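Side-chain contact in DNA replication factor Cdt1 (Mus musculus, PDB 3A4C), which licenses DNA replication by cooperating with CDC6 and the origin recognition complex to load the MCM complex onto DNA, and promotes stable kinetochore-microtubule attachment in mitosis: residues A33-M36 / E37-C40. Sequence-based numbering, arbitrary orientation.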
loop_
_atom_site.group_PDB
_atom_site.type_symbol
_atom_site.label_atom_id
_atom_site.label_comp_id
_atom_site.label_asym_id
_atom_site.label_seq_id
_atom_site.Cartn_x
_atom_site.Cartn_y
_atom_site.Cartn_z
ATOM N N ALA A 33 -9.612 5.084 -10.033
ATOM C CA ALA A 33 -8.260 5.505 -9.678
ATOM C C ALA A 33 -8.300 6.761 -8.836
ATOM O O ALA A 33 -9.239 7.540 -8.931
ATOM C CB ALA A 33 -7.411 5.743 -10.936
ATOM N N LEU A 34 -7.275 6.950 -8.011
ATOM C CA LEU A 34 -7.119 8.166 -7.223
ATOM C C LEU A 34 -5.659 8.573 -7.277
ATOM O O LEU A 34 -4.794 7.716 -7.399
ATOM C CB LEU A 34 -7.507 7.918 -5.764
ATOM C CG LEU A 34 -8.969 7.609 -5.444
ATOM C CD1 LEU A 34 -9.070 7.128 -3.997
ATOM C CD2 LEU A 34 -9.834 8.830 -5.696
ATOM N N THR A 35 -5.371 9.870 -7.175
ATOM C CA THR A 35 -3.978 10.301 -7.123
ATOM C C THR A 35 -3.347 9.831 -5.821
ATOM O O THR A 35 -4.042 9.684 -4.814
ATOM C CB THR A 35 -3.837 11.827 -7.227
ATOM O OG1 THR A 35 -4.388 12.436 -6.053
ATOM C CG2 THR A 35 -4.565 12.346 -8.472
ATOM N N MET A 36 -2.041 9.582 -5.860
ATOM C CA MET A 36 -1.264 9.196 -4.681
ATOM C C MET A 36 -1.455 10.161 -3.531
ATOM O O MET A 36 -1.594 9.750 -2.387
ATOM C CB MET A 36 0.220 9.147 -5.017
ATOM C CG MET A 36 0.796 7.771 -5.049
ATOM S SD MET A 36 0.814 7.091 -3.384
ATOM C CE MET A 36 1.874 5.684 -3.696
ATOM N N GLU A 37 -1.432 11.453 -3.831
ATOM C CA GLU A 37 -1.669 12.458 -2.806
ATOM C C GLU A 37 -3.000 12.226 -2.090
ATOM O O GLU A 37 -3.059 12.225 -0.859
ATOM C CB GLU A 37 -1.652 13.854 -3.426
ATOM C CG GLU A 37 -1.761 14.964 -2.410
ATOM C CD GLU A 37 -1.285 16.293 -2.956
ATOM O OE1 GLU A 37 -1.274 17.279 -2.192
ATOM O OE2 GLU A 37 -0.919 16.347 -4.151
ATOM N N VAL A 38 -4.067 12.041 -2.861
ATOM C CA VAL A 38 -5.389 11.835 -2.282
ATOM C C VAL A 38 -5.442 10.543 -1.483
ATOM O O VAL A 38 -5.969 10.513 -0.359
ATOM C CB VAL A 38 -6.489 11.836 -3.359
ATOM C CG1 VAL A 38 -7.794 11.269 -2.799
ATOM C CG2 VAL A 38 -6.705 13.251 -3.879
ATOM N N VAL A 39 -4.885 9.480 -2.055
ATOM C CA VAL A 39 -4.929 8.174 -1.403
ATOM C C VAL A 39 -4.223 8.254 -0.060
ATOM O O VAL A 39 -4.722 7.748 0.948
ATOM C CB VAL A 39 -4.253 7.085 -2.258
ATOM C CG1 VAL A 39 -4.118 5.798 -1.458
ATOM C CG2 VAL A 39 -5.037 6.847 -3.545
ATOM N N CYS A 40 -3.060 8.896 -0.041
ATOM C CA CYS A 40 -2.282 8.972 1.195
ATOM C C CYS A 40 -3.024 9.773 2.252
ATOM O O CYS A 40 -3.005 9.420 3.430
ATOM C CB CYS A 40 -0.903 9.583 0.948
ATOM S SG CYS A 40 0.215 8.460 0.089
#
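In this winged-helix domain at the C-terminus of Cdt1, Thr35 N-caps helix 36-45 just where edge strand 33-35 of the small antiparallel sheet runs into it. Thr35 OG1, set between its own backbone N and carbonyl carbon (chi1 67°), turns to the first turn of the helix and accepts a fairly straight bond from Val38 N at 3.2 Å. The methyl CG2 of Val38 also lies against this hydroxyl, 3.3 Å from Thr35 OG1. Thr35 O opens the helical bonding: Val39 N donates to it at 2.9 Å, approaching almost end-on to the carbonyl (C=O...N 162°). One residue on, Met36 O takes the N-H of Cys40.

Val39 turns CG2 toward the strand, where it comes to 3.5 Å from Leu34 CB, a tight contact, and Leu34 CD2 meets Val38 CG1 more loosely. Leu34 and Val39 both pack on Phe26 of helix 3-27, while Met36, Val39 and Cys40 lean on Leu60 of helix 53-66. Met36, bent at chi2 (-68°), carries its sulfur over toward the next turn, where Met36 SD lies 3.8 Å from Cys40 SG.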